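Local coordinates for CdiI toxin (Salmonella enterica subsp. enterica serovar Rubislaw str. ATCC 10717, PDB 4ZQU), which serves as the immunity protein of a contact-dependent growth inhibition system, binding its cognate CdiA-CT toxin and neutralizing the toxin's activity, at residues V5-A10 against C123-A128; T23-R28 against S59-V64; I131-H136 against S150-L155. One frame throughout, in Å; residues are numbered along the deposited sequence.

Contact 1: V5-A10 against C123-A128; sequences VKSAWA and CCNHDA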
ATOM      1  N   VAL B   5      -4.037  17.237  -3.536  1.00 42.00           N
ATOM      2  CA  VAL B   5      -4.298  17.805  -4.853  1.00 37.97           C
ATOM      3  C   VAL B   5      -4.518  16.688  -5.862  1.00 34.68           C
ATOM      4  O   VAL B   5      -4.166  15.539  -5.606  1.00 33.61           O
ATOM      5  CB  VAL B   5      -3.144  18.705  -5.332  1.00 35.06           C
ATOM      6  CG1 VAL B   5      -2.929  19.851  -4.356  1.00 36.79           C
ATOM      7  CG2 VAL B   5      -1.874  17.891  -5.498  1.00 32.05           C
ATOM      8  N   LYS B   6      -5.101  17.027  -7.006  1.00 33.63           N
ATOM      9  CA  LYS B   6      -5.370  16.036  -8.038  1.00 31.88           C
ATOM     10  C   LYS B   6      -4.069  15.452  -8.574  1.00 31.26           C
ATOM     11  O   LYS B   6      -3.136  16.183  -8.903  1.00 32.96           O
ATOM     12  CB  LYS B   6      -6.187  16.641  -9.181  1.00 33.88           C
ATOM     13  CG  LYS B   6      -6.555  15.629 -10.254  1.00 35.17           C
ATOM     14  CD  LYS B   6      -7.459  16.232 -11.311  1.00 38.07           C
ATOM     15  CE  LYS B   6      -7.913  15.179 -12.307  1.00 38.69           C
ATOM     16  NZ  LYS B   6      -8.875  15.747 -13.288  1.00 41.34           N
ATOM     17  N   SER B   7      -4.015  14.126  -8.650  1.00 32.08           N
ATOM     18  CA  SER B   7      -2.828  13.429  -9.127  1.00 31.65           C
ATOM     19  C   SER B   7      -3.195  12.309 -10.089  1.00 31.23           C
ATOM     20  O   SER B   7      -4.358  11.923 -10.201  1.00 30.43           O
ATOM     21  CB  SER B   7      -2.025  12.856  -7.955  1.00 30.95           C
ATOM     22  OG  SER B   7      -1.744  13.845  -6.982  1.00 32.34           O
ATOM     23  N   ALA B   8      -2.185  11.796 -10.782  1.00 31.33           N
ATOM     24  CA  ALA B   8      -2.340  10.642 -11.656  1.00 28.14           C
ATOM     25  C   ALA B   8      -1.235   9.640 -11.355  1.00 26.69           C
ATOM     26  O   ALA B   8      -0.106  10.024 -11.046  1.00 26.78           O
ATOM     27  CB  ALA B   8      -2.306  11.064 -13.116  1.00 28.20           C
ATOM     28  N   TRP B   9      -1.558   8.356 -11.437  1.00 27.54           N
ATOM     29  CA  TRP B   9      -0.606   7.324 -11.050  1.00 25.84           C
ATOM     30  C   TRP B   9      -0.404   6.262 -12.122  1.00 24.83           C
ATOM     31  O   TRP B   9      -1.169   6.155 -13.079  1.00 24.25           O
ATOM     32  CB  TRP B   9      -1.052   6.646  -9.752  1.00 23.13           C
ATOM     33  CG  TRP B   9      -1.232   7.581  -8.600  1.00 22.44           C
ATOM     34  CD1 TRP B   9      -0.295   7.928  -7.673  1.00 22.97           C
ATOM     35  CD2 TRP B   9      -2.430   8.280  -8.241  1.00 20.98           C
ATOM     36  NE1 TRP B   9      -0.832   8.802  -6.760  1.00 24.59           N
ATOM     37  CE2 TRP B   9      -2.140   9.036  -7.087  1.00 24.22           C
ATOM     38  CE3 TRP B   9      -3.715   8.343  -8.784  1.00 23.86           C
ATOM     39  CZ2 TRP B   9      -3.090   9.844  -6.468  1.00 24.77           C
ATOM     40  CZ3 TRP B   9      -4.655   9.146  -8.169  1.00 25.60           C
ATOM     41  CH2 TRP B   9      -4.339   9.886  -7.022  1.00 25.58           C
ATOM     42  N   ALA B  10       0.648   5.479 -11.936  1.00 26.19           N
ATOM     43  CA  ALA B  10       0.942   4.342 -12.786  1.00 28.29           C
ATOM     44  C   ALA B  10       1.924   3.458 -12.036  1.00 29.95           C
ATOM     45  O   ALA B  10       2.529   3.894 -11.057  1.00 31.20           O
ATOM     46  CB  ALA B  10       1.514   4.787 -14.123  1.00 28.80           C
ATOM     47  N   CYS B 123       3.859   8.873  -9.883  1.00 31.12           N
ATOM     48  CA  CYS B 123       2.803   9.807  -9.506  1.00 29.94           C
ATOM     49  C   CYS B 123       3.039  11.145 -10.203  1.00 30.24           C
ATOM     50  O   CYS B 123       4.181  11.552 -10.396  1.00 31.21           O
ATOM     51  CB  CYS B 123       2.757   9.992  -7.989  1.00 30.24           C
ATOM     52  SG  CYS B 123       1.503  11.154  -7.420  1.00 41.21           S
ATOM     53  N   CYS B 124       1.966  11.825 -10.586  1.00 28.75           N
ATOM     54  CA  CYS B 124       2.096  13.091 -11.297  1.00 28.73           C
ATOM     55  C   CYS B 124       1.033  14.088 -10.856  1.00 29.66           C
ATOM     56  O   CYS B 124      -0.140  13.753 -10.760  1.00 29.15           O
ATOM     57  CB  CYS B 124       2.011  12.867 -12.811  1.00 26.93           C
ATOM     58  SG  CYS B 124       1.940  14.373 -13.810  1.00 38.61           S
ATOM     59  N   ASN B 125       1.454  15.314 -10.579  1.00 31.81           N
ATOM     60  CA  ASN B 125       0.510  16.390 -10.324  1.00 35.18           C
ATOM     61  C   ASN B 125       0.990  17.684 -10.969  1.00 37.82           C
ATOM     62  O   ASN B 125       1.837  17.663 -11.864  1.00 37.34           O
ATOM     63  CB  ASN B 125       0.286  16.583  -8.819  1.00 36.45           C
ATOM     64  CG  ASN B 125       1.578  16.769  -8.040  1.00 37.40           C
ATOM     65  OD1 ASN B 125       2.615  17.136  -8.594  1.00 39.64           O
ATOM     66  ND2 ASN B 125       1.514  16.526  -6.735  1.00 36.74           N
ATOM     67  N   HIS B 126       0.447  18.806 -10.513  1.00 39.89           N
ATOM     68  CA  HIS B 126       0.810  20.106 -11.062  1.00 40.95           C
ATOM     69  C   HIS B 126       2.263  20.447 -10.755  1.00 41.42           C
ATOM     70  O   HIS B 126       2.883  21.247 -11.455  1.00 41.99           O
ATOM     71  CB  HIS B 126      -0.109  21.191 -10.503  1.00 44.91           C
ATOM     72  CG  HIS B 126      -0.036  21.336  -9.013  1.00 49.51           C
ATOM     73  ND1 HIS B 126       0.993  22.006  -8.381  1.00 51.14           N
ATOM     74  CD2 HIS B 126      -0.851  20.889  -8.033  1.00 52.12           C
ATOM     75  CE1 HIS B 126       0.799  21.969  -7.074  1.00 52.35           C
ATOM     76  NE2 HIS B 126      -0.311  21.297  -6.836  1.00 53.18           N
ATOM     77  N   ASP B 127       2.804  19.822  -9.713  1.00 41.69           N
ATOM     78  CA  ASP B 127       4.107  20.196  -9.179  1.00 40.41           C
ATOM     79  C   ASP B 127       5.271  19.454  -9.828  1.00 38.30           C
ATOM     80  O   ASP B 127       6.252  20.076 -10.237  1.00 38.95           O
ATOM     81  CB  ASP B 127       4.132  19.965  -7.669  1.00 42.10           C
ATOM     82  CG  ASP B 127       5.421  20.430  -7.032  1.00 45.10           C
ATOM     83  OD1 ASP B 127       5.608  21.659  -6.909  1.00 46.69           O
ATOM     84  OD2 ASP B 127       6.241  19.570  -6.650  1.00 46.45           O
ATOM     85  N   ALA B 128       5.170  18.131  -9.917  1.00 36.72           N
ATOM     86  CA  ALA B 128       6.259  17.325 -10.464  1.00 35.71           C
ATOM     87  C   ALA B 128       5.821  15.905 -10.809  1.00 36.21           C
ATOM     88  O   ALA B 128       4.760  15.447 -10.386  1.00 36.00           O
ATOM     89  CB  ALA B 128       7.426  17.281  -9.481  1.00 35.60           C
TER
HETATM   90  O   HOH W   1      -2.599  18.673  -9.298  1.00 38.08           O
HETATM   91  O   HOH W   2       0.455  14.079  -5.295  1.00 44.39           O
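Ala8 and Cys124 face each other as a hydrogen-bonded pair of the antiparallel sheet, where the start of strand 8-14 meets the end of strand 118-124. Two backbone bonds tie them: Ala8 N gives its proton to Cys124 O at 2.8 Å, and Cys124 N returns one to Ala8 O. Both carbonyls also receive a CA-H contact, Cys124 O from Ser7 CA and Ala8 O from Cys123 CA. The side chains of Ala8 and Cys124 rest on Leu58 of helix 47-59.

Toward the chain start, from Ser7 to Val5, two waters bridge the segments. One donates to Lys6 O at 2.6 Å and accepts from His126 N; the other joins Ser7 OG to Asn125 ND2, the latter link being weak. The amide oxygen of Asn125 is turned to its own chain, with CG lodged between the backbone N and the carbonyl carbon (chi1 53°). There OD1 takes two protons, from Asp127 N, which stands above the amide plane, and from Ala128 N at 3.0 Å, almost in line with the C=O bond. These two bonds make an Asx turn and an Asx motif in the loop between strands 118-124 and 129-138. Val5 closes the outer end, its CG1 meeting the edge of the His126 ring 3.9 Å from NE2.

On the sheet face carrying Trp9 and Cys123, a non-hydrogen-bonded pair, Ser7 CB lies over one face of the indole near its rim. Cys123 reaches the same ring with SG anti to the backbone N (chi1 179°), making an oblique sulfur-aromatic contact 45° off the normal of the five-membered ring, in which SG comes to 3.4 Å from Trp9 NE1.

Contact 2: T23-R28 against S59-V64; sequences TYSGYR and SHSRFV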
ATOM      1  N   THR B  23      -1.893   1.495 -15.475  1.00 30.39           N
ATOM      2  CA  THR B  23      -2.540   2.653 -14.879  1.00 27.61           C
ATOM      3  C   THR B  23      -2.985   2.350 -13.450  1.00 26.19           C
ATOM      4  O   THR B  23      -3.657   1.350 -13.200  1.00 27.59           O
ATOM      5  CB  THR B  23      -3.764   3.096 -15.700  1.00 27.60           C
ATOM      6  OG1 THR B  23      -3.341   3.562 -16.985  1.00 28.74           O
ATOM      7  CG2 THR B  23      -4.511   4.205 -14.987  1.00 26.40           C
ATOM      8  N   TYR B  24      -2.590   3.207 -12.515  1.00 24.94           N
ATOM      9  CA  TYR B  24      -3.098   3.153 -11.150  1.00 24.23           C
ATOM     10  C   TYR B  24      -3.987   4.358 -10.899  1.00 25.22           C
ATOM     11  O   TYR B  24      -3.794   5.414 -11.498  1.00 21.05           O
ATOM     12  CB  TYR B  24      -1.963   3.127 -10.126  1.00 23.47           C
ATOM     13  CG  TYR B  24      -1.451   1.749  -9.790  1.00 24.35           C
ATOM     14  CD1 TYR B  24      -1.519   0.714 -10.711  1.00 26.35           C
ATOM     15  CD2 TYR B  24      -0.902   1.481  -8.544  1.00 24.68           C
ATOM     16  CE1 TYR B  24      -1.051  -0.548 -10.398  1.00 27.10           C
ATOM     17  CE2 TYR B  24      -0.439   0.226  -8.219  1.00 24.70           C
ATOM     18  CZ  TYR B  24      -0.512  -0.785  -9.151  1.00 26.35           C
ATOM     19  OH  TYR B  24      -0.043  -2.038  -8.833  1.00 28.27           O
ATOM     20  N   SER B  25      -4.959   4.201 -10.011  1.00 25.67           N
ATOM     21  CA  SER B  25      -5.886   5.281  -9.718  1.00 24.55           C
ATOM     22  C   SER B  25      -6.153   5.371  -8.228  1.00 23.20           C
ATOM     23  O   SER B  25      -6.014   4.388  -7.506  1.00 24.15           O
ATOM     24  CB  SER B  25      -7.199   5.080 -10.474  1.00 26.22           C
ATOM     25  OG  SER B  25      -6.986   5.086 -11.874  1.00 28.04           O
ATOM     26  N   GLY B  26      -6.536   6.554  -7.768  1.00 23.01           N
ATOM     27  CA  GLY B  26      -6.882   6.722  -6.373  1.00 23.27           C
ATOM     28  C   GLY B  26      -6.984   8.160  -5.914  1.00 24.79           C
ATOM     29  O   GLY B  26      -7.466   9.032  -6.633  1.00 28.22           O
ATOM     30  N   TYR B  27      -6.511   8.395  -4.697  1.00 23.41           N
ATOM     31  CA  TYR B  27      -6.665   9.671  -4.023  1.00 21.65           C
ATOM     32  C   TYR B  27      -5.447   9.883  -3.147  1.00 28.88           C
ATOM     33  O   TYR B  27      -4.603  10.735  -3.420  1.00 29.17           O
ATOM     34  CB  TYR B  27      -7.946   9.673  -3.193  1.00 22.27           C
ATOM     35  CG  TYR B  27      -8.343  11.007  -2.608  1.00 25.96           C
ATOM     36  CD1 TYR B  27      -9.019  11.946  -3.371  1.00 26.85           C
ATOM     37  CD2 TYR B  27      -8.069  11.314  -1.281  1.00 27.35           C
ATOM     38  CE1 TYR B  27      -9.401  13.159  -2.834  1.00 28.63           C
ATOM     39  CE2 TYR B  27      -8.445  12.528  -0.736  1.00 27.38           C
ATOM     40  CZ  TYR B  27      -9.111  13.447  -1.516  1.00 29.61           C
ATOM     41  OH  TYR B  27      -9.487  14.657  -0.979  1.00 32.59           O
ATOM     42  N   ARG B  28      -5.363   9.091  -2.085  1.00 31.44           N
ATOM     43  CA  ARG B  28      -4.145   8.997  -1.297  1.00 31.82           C
ATOM     44  C   ARG B  28      -3.398   7.741  -1.731  1.00 32.66           C
ATOM     45  O   ARG B  28      -2.326   7.823  -2.333  1.00 34.17           O
ATOM     46  CB  ARG B  28      -4.456   8.977   0.199  1.00 31.42           C
ATOM     47  CG  ARG B  28      -4.920  10.326   0.727  1.00 33.11           C
ATOM     48  CD  ARG B  28      -5.010  10.347   2.241  1.00 34.50           C
ATOM     49  NE  ARG B  28      -5.233  11.698   2.757  1.00 34.87           N
ATOM     50  CZ  ARG B  28      -4.274  12.498   3.215  1.00 33.23           C
ATOM     51  NH1 ARG B  28      -3.012  12.090   3.233  1.00 31.48           N
ATOM     52  NH2 ARG B  28      -4.577  13.710   3.662  1.00 34.68           N
ATOM     53  N   SER B  59      -2.579   9.225 -18.308  1.00 35.83           N
ATOM     54  CA  SER B  59      -3.732   9.950 -18.820  1.00 37.23           C
ATOM     55  C   SER B  59      -5.036   9.217 -18.512  1.00 35.64           C
ATOM     56  O   SER B  59      -6.107   9.821 -18.504  1.00 34.46           O
ATOM     57  CB  SER B  59      -3.594  10.173 -20.327  1.00 41.49           C
ATOM     58  OG  SER B  59      -3.431   8.945 -21.013  1.00 43.58           O
ATOM     59  N   HIS B  60      -4.936   7.916 -18.255  1.00 41.17           N
ATOM     60  CA  HIS B  60      -6.110   7.109 -17.942  1.00 39.17           C
ATOM     61  C   HIS B  60      -6.324   6.963 -16.443  1.00 35.90           C
ATOM     62  O   HIS B  60      -7.240   6.267 -16.005  1.00 34.60           O
ATOM     63  CB  HIS B  60      -5.993   5.727 -18.582  1.00 39.98           C
ATOM     64  CG  HIS B  60      -6.147   5.743 -20.068  1.00 41.19           C
ATOM     65  ND1 HIS B  60      -5.155   6.188 -20.915  1.00 43.03           N
ATOM     66  CD2 HIS B  60      -7.188   5.389 -20.860  1.00 42.01           C
ATOM     67  CE1 HIS B  60      -5.574   6.098 -22.163  1.00 44.97           C
ATOM     68  NE2 HIS B  60      -6.802   5.617 -22.159  1.00 44.29           N
ATOM     69  N   SER B  61      -5.479   7.621 -15.659  1.00 35.57           N
ATOM     70  CA  SER B  61      -5.580   7.549 -14.210  1.00 32.97           C
ATOM     71  C   SER B  61      -6.768   8.350 -13.704  1.00 30.74           C
ATOM     72  O   SER B  61      -7.091   9.411 -14.240  1.00 30.05           O
ATOM     73  CB  SER B  61      -4.291   8.047 -13.557  1.00 34.76           C
ATOM     74  OG  SER B  61      -4.358   7.925 -12.148  1.00 32.17           O
ATOM     75  N   ARG B  62      -7.416   7.831 -12.667  1.00 29.51           N
ATOM     76  CA  ARG B  62      -8.578   8.484 -12.086  1.00 28.66           C
ATOM     77  C   ARG B  62      -8.292   9.037 -10.696  1.00 26.05           C
ATOM     78  O   ARG B  62      -7.602   8.412  -9.894  1.00 24.94           O
ATOM     79  CB  ARG B  62      -9.756   7.513 -12.019  1.00 30.30           C
ATOM     80  CG  ARG B  62     -10.342   7.151 -13.367  1.00 29.61           C
ATOM     81  CD  ARG B  62     -11.551   6.259 -13.201  1.00 28.51           C
ATOM     82  NE  ARG B  62     -11.182   4.918 -12.759  1.00 29.02           N
ATOM     83  CZ  ARG B  62     -11.996   4.101 -12.097  1.00 30.45           C
ATOM     84  NH1 ARG B  62     -13.225   4.495 -11.788  1.00 29.15           N
ATOM     85  NH2 ARG B  62     -11.579   2.894 -11.738  1.00 31.39           N
ATOM     86  N   PHE B  63      -8.830  10.222 -10.430  1.00 28.54           N
ATOM     87  CA  PHE B  63      -8.761  10.843  -9.117  1.00 29.18           C
ATOM     88  C   PHE B  63     -10.058  10.526  -8.380  1.00 29.20           C
ATOM     89  O   PHE B  63     -11.055  11.230  -8.529  1.00 31.10           O
ATOM     90  CB  PHE B  63      -8.543  12.350  -9.254  1.00 28.30           C
ATOM     91  CG  PHE B  63      -8.251  13.044  -7.962  1.00 27.62           C
ATOM     92  CD1 PHE B  63      -7.231  12.603  -7.141  1.00 28.22           C
ATOM     93  CD2 PHE B  63      -8.982  14.155  -7.581  1.00 29.38           C
ATOM     94  CE1 PHE B  63      -6.955  13.248  -5.952  1.00 29.44           C
ATOM     95  CE2 PHE B  63      -8.710  14.806  -6.394  1.00 30.24           C
ATOM     96  CZ  PHE B  63      -7.695  14.353  -5.578  1.00 29.65           C
ATOM     97  N   VAL B  64     -10.039   9.458  -7.591  1.00 28.72           N
ATOM     98  CA  VAL B  64     -11.277   8.810  -7.177  1.00 29.94           C
ATOM     99  C   VAL B  64     -11.245   8.318  -5.725  1.00 30.65           C
ATOM    100  O   VAL B  64     -10.202   7.911  -5.217  1.00 32.16           O
ATOM    101  CB  VAL B  64     -11.589   7.630  -8.144  1.00 25.90           C
ATOM    102  CG1 VAL B  64     -10.376   6.722  -8.293  1.00 23.17           C
ATOM    103  CG2 VAL B  64     -12.824   6.843  -7.714  1.00 23.17           C
TER
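Tyr27 and Phe63 set their rings nearly parallel, with planes 21° apart, but slid so far past each other that they barely overlap at a centroid separation of 5.0 Å. The touching is done by the CD1-CE1 side of the tyrosine and the far end of the phenylalanine, Tyr27 CE1 coming to 3.4 Å from Phe63 CZ. Phe63 starts out away from the 23-28 segment, yet its ring returns to it because CG is anti to the backbone N (chi1 -171°), bringing CD1 beside Gly26 O.

Between the aromatic end and Thr23, two serine hydroxyls bond to the opposite backbone, one as donor and one as acceptor. Ser61 OG donates to Tyr24 O at 2.7 Å, in the plane of that carbonyl, and itself accepts from Trp9 N. Ser25 OG receives the proton of Arg62 N along a fairly straight path (160°) and is also bonded to Asp33, so each hydroxyl has two partners. Thr23 lies across the His60 side chain at about a right angle, with its methyl CG2 against Ser61 CA, while OG1 is bonded to Ala57 O.

The backbones run in the same general direction and are bridged once, at Gly26 and Phe63. Gly26 N donates to Arg62 O at 3.0 Å, and Gly26 O accepts from Val64 N at 2.8 Å. Val64 CG1 packs by the glycine.

The irregular link from helix 47-59 to strand 64-65 is thereby laid along the end of strand 19-26, in a largely buried position. Strand 8-14 contributes Trp9, which touches Tyr24 and Phe63; Arg62 forms salt bridges with Asp33 of strand 30-41 and with Asp81, and Leu84 of helix 82-85 packs on Arg62 and Val64.

Contact 3: I131-H136 against S150-L155; sequences ISPTRH and SDNVIL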
ATOM      1  N   ILE B 131       9.050   9.468  -9.741  1.00 34.82           N
ATOM      2  CA  ILE B 131       9.285   8.056 -10.007  1.00 34.19           C
ATOM      3  C   ILE B 131      10.050   7.451  -8.834  1.00 35.52           C
ATOM      4  O   ILE B 131      11.195   7.825  -8.565  1.00 38.07           O
ATOM      5  CB  ILE B 131      10.062   7.845 -11.322  1.00 32.89           C
ATOM      6  CG1 ILE B 131       9.452   8.698 -12.440  1.00 29.79           C
ATOM      7  CG2 ILE B 131      10.067   6.375 -11.707  1.00 32.71           C
ATOM      8  CD1 ILE B 131      10.129   8.530 -13.782  1.00 29.27           C
ATOM      9  N   SER B 132       9.408   6.521  -8.133  1.00 33.40           N
ATOM     10  CA  SER B 132       9.933   6.014  -6.871  1.00 34.26           C
ATOM     11  C   SER B 132      10.320   4.541  -6.950  1.00 34.15           C
ATOM     12  O   SER B 132       9.479   3.686  -7.218  1.00 31.93           O
ATOM     13  CB  SER B 132       8.906   6.224  -5.755  1.00 34.67           C
ATOM     14  OG  SER B 132       9.425   5.829  -4.496  1.00 37.85           O
ATOM     15  N   PRO B 133      11.605   4.239  -6.708  1.00 37.36           N
ATOM     16  CA  PRO B 133      12.067   2.849  -6.684  1.00 39.94           C
ATOM     17  C   PRO B 133      11.628   2.129  -5.408  1.00 42.36           C
ATOM     18  O   PRO B 133      11.190   2.772  -4.452  1.00 41.29           O
ATOM     19  CB  PRO B 133      13.588   2.990  -6.748  1.00 41.29           C
ATOM     20  CG  PRO B 133      13.859   4.300  -6.085  1.00 40.09           C
ATOM     21  CD  PRO B 133      12.695   5.191  -6.429  1.00 38.14           C
ATOM     22  N   THR B 134      11.737   0.803  -5.401  1.00 44.93           N
ATOM     23  CA  THR B 134      11.341   0.010  -4.242  1.00 44.08           C
ATOM     24  C   THR B 134      12.401  -1.020  -3.875  1.00 47.31           C
ATOM     25  O   THR B 134      13.338  -1.263  -4.635  1.00 48.42           O
ATOM     26  CB  THR B 134      10.013  -0.739  -4.483  1.00 40.03           C
ATOM     27  OG1 THR B 134      10.154  -1.620  -5.606  1.00 38.85           O
ATOM     28  CG2 THR B 134       8.881   0.237  -4.747  1.00 37.51           C
ATOM     29  N   ARG B 135      12.246  -1.621  -2.700  1.00 50.41           N
ATOM     30  CA  ARG B 135      13.032  -2.792  -2.334  1.00 53.18           C
ATOM     31  C   ARG B 135      12.131  -4.018  -2.395  1.00 52.17           C
ATOM     32  O   ARG B 135      11.133  -4.101  -1.679  1.00 50.95           O
ATOM     33  CB  ARG B 135      13.646  -2.645  -0.940  1.00 56.59           C
ATOM     34  CG  ARG B 135      14.362  -3.903  -0.456  1.00 62.26           C
ATOM     35  CD  ARG B 135      15.334  -3.618   0.679  1.00 68.91           C
ATOM     36  NE  ARG B 135      14.827  -2.622   1.617  1.00 71.03           N
ATOM     37  CZ  ARG B 135      15.596  -1.797   2.317  1.00 74.32           C
ATOM     38  NH1 ARG B 135      16.914  -1.840   2.174  1.00 77.42           N
ATOM     39  NH2 ARG B 135      15.050  -0.923   3.153  1.00 74.35           N
ATOM     40  N   HIS B 136      12.479  -4.961  -3.263  1.00 52.56           N
ATOM     41  CA  HIS B 136      11.697  -6.180  -3.424  1.00 51.15           C
ATOM     42  C   HIS B 136      11.759  -7.027  -2.157  1.00 52.29           C
ATOM     43  O   HIS B 136      12.584  -7.933  -2.044  1.00 55.20           O
ATOM     44  CB  HIS B 136      12.201  -6.979  -4.625  1.00 51.94           C
ATOM     45  CG  HIS B 136      11.226  -7.997  -5.119  1.00 51.94           C
ATOM     46  ND1 HIS B 136      11.606  -9.080  -5.892  1.00 54.22           N
ATOM     47  CD2 HIS B 136       9.887  -8.102  -4.967  1.00 49.13           C
ATOM     48  CE1 HIS B 136      10.543  -9.803  -6.181  1.00 52.39           C
ATOM     49  NE2 HIS B 136       9.483  -9.232  -5.633  1.00 49.32           N
ATOM     50  N   SER B 150      15.269   9.977  -0.523  1.00 73.96           N
ATOM     51  CA  SER B 150      16.154  10.726  -1.412  1.00 72.93           C
ATOM     52  C   SER B 150      16.443  10.094  -2.770  1.00 68.72           C
ATOM     53  O   SER B 150      17.016  10.746  -3.646  1.00 67.78           O
ATOM     54  CB  SER B 150      17.484  10.966  -0.698  1.00 75.57           C
ATOM     55  OG  SER B 150      18.140   9.738  -0.449  1.00 76.14           O
ATOM     56  N   ASP B 151      16.070   8.833  -2.949  1.00 66.11           N
ATOM     57  CA  ASP B 151      16.453   8.125  -4.163  1.00 62.46           C
ATOM     58  C   ASP B 151      15.374   8.172  -5.241  1.00 56.80           C
ATOM     59  O   ASP B 151      15.514   7.539  -6.285  1.00 54.64           O
ATOM     60  CB  ASP B 151      16.803   6.676  -3.836  1.00 63.32           C
ATOM     61  CG  ASP B 151      15.631   5.906  -3.278  1.00 62.36           C
ATOM     62  OD1 ASP B 151      15.623   4.670  -3.430  1.00 61.42           O
ATOM     63  OD2 ASP B 151      14.721   6.534  -2.695  1.00 62.15           O
ATOM     64  N   ASN B 152      14.304   8.920  -4.993  1.00 54.84           N
ATOM     65  CA  ASN B 152      13.258   9.082  -5.996  1.00 50.15           C
ATOM     66  C   ASN B 152      13.736   9.909  -7.179  1.00 48.82           C
ATOM     67  O   ASN B 152      14.512  10.853  -7.021  1.00 52.18           O
ATOM     68  CB  ASN B 152      12.012   9.735  -5.393  1.00 49.11           C
ATOM     69  CG  ASN B 152      11.298   8.832  -4.410  1.00 48.93           C
ATOM     70  OD1 ASN B 152      11.520   7.622  -4.383  1.00 49.78           O
ATOM     71  ND2 ASN B 152      10.418   9.416  -3.605  1.00 48.88           N
ATOM     72  N   VAL B 153      13.273   9.543  -8.369  1.00 39.07           N
ATOM     73  CA  VAL B 153      13.545  10.331  -9.558  1.00 37.90           C
ATOM     74  C   VAL B 153      12.429  11.345  -9.758  1.00 36.16           C
ATOM     75  O   VAL B 153      11.329  10.998 -10.178  1.00 35.31           O
ATOM     76  CB  VAL B 153      13.676   9.448 -10.807  1.00 37.82           C
ATOM     77  CG1 VAL B 153      13.877  10.310 -12.046  1.00 38.29           C
ATOM     78  CG2 VAL B 153      14.827   8.473 -10.637  1.00 38.89           C
ATOM     79  N   ILE B 154      12.717  12.602  -9.440  1.00 36.64           N
ATOM     80  CA  ILE B 154      11.732  13.665  -9.570  1.00 34.89           C
ATOM     81  C   ILE B 154      11.991  14.474 -10.835  1.00 35.10           C
ATOM     82  O   ILE B 154      13.083  15.011 -11.027  1.00 37.36           O
ATOM     83  CB  ILE B 154      11.750  14.601  -8.352  1.00 36.67           C
ATOM     84  CG1 ILE B 154      11.850  13.788  -7.061  1.00 34.68           C
ATOM     85  CG2 ILE B 154      10.510  15.481  -8.345  1.00 36.72           C
ATOM     86  CD1 ILE B 154      11.998  14.635  -5.821  1.00 36.17           C
ATOM     87  N   LEU B 155      10.982  14.555 -11.695  1.00 33.92           N
ATOM     88  CA  LEU B 155      11.116  15.247 -12.970  1.00 36.07           C
ATOM     89  C   LEU B 155      10.145  16.412 -13.074  1.00 37.93           C
ATOM     90  O   LEU B 155       9.114  16.436 -12.400  1.00 36.35           O
ATOM     91  CB  LEU B 155      10.885  14.281 -14.132  1.00 34.85           C
ATOM     92  CG  LEU B 155      11.733  13.009 -14.146  1.00 34.52           C
ATOM     93  CD1 LEU B 155      11.305  12.109 -15.290  1.00 34.80           C
ATOM     94  CD2 LEU B 155      13.210  13.345 -14.250  1.00 35.06           C
TER
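The amide of Asn152 is approached from above its plane: Ser132 OG donates to OD1 at 2.8 Å from a position 43° out of that plane, not along a lone pair. Pro133 CD comes to the same oxygen at 3.4 Å. The serine hydroxyl gets there with OG anti to its backbone N (chi1 -176°), while the amide of Asn152 bends back toward the 131-136 segment. The carboxylate of Asp151 slides past the proline ring in the opposite direction, its OD1 3.2 Å from Pro133 CG; that oxygen is hydrogen-bonded to Thr145.

Next along the strands, Ile131 and Val153 are joined by two backbone bonds. Ile131 N donates to Val153 O at 2.8 Å, and Val153 N donates to Ile131 O at 2.7 Å. Their side chains project from the same face of the sheet, where Ile131 CB lies 4.0 Å from Val153 CB, and both pack on Ala171 of helix 161-172. Farther on, the end of Ile131 touches Leu155, CD1 to CD1 at 4.1 Å. On the toxin side, Lys70 of the CdiA-CT toxin chain bonds to Pro133 O.

A short strand, 153-155, is thus paired by an antiparallel hydrogen-bonded bridge to strand 129-138, forming part of a sheet with helix 161-172 packed on one face.

All three contacts reach one antiparallel sheet; contacts 1 and 3 pair strands of it, and in contact 2 a loop lies along the end of strand 19-26. Contacts 1 and 2, with centres about 9 Å apart, touch directly: Trp9 CZ3 is 3.2 Å from Gly26 O, and Trp9 CB 3.5 Å from Tyr24 O. Along the chain, contact 2 is nested within the loop closed by contact 1. Contact 3 follows in series, its centre about 15 Å from that of contact 1, meeting it where Ala128 CB packs 3.5 Å from Leu155 O. Contacts 2 and 3 do not touch, yet both reach the bound CdiA-CT toxin, segment 23-28 through Tyr24, Tyr27 and Arg28, and segment 131-136 through Pro133 O.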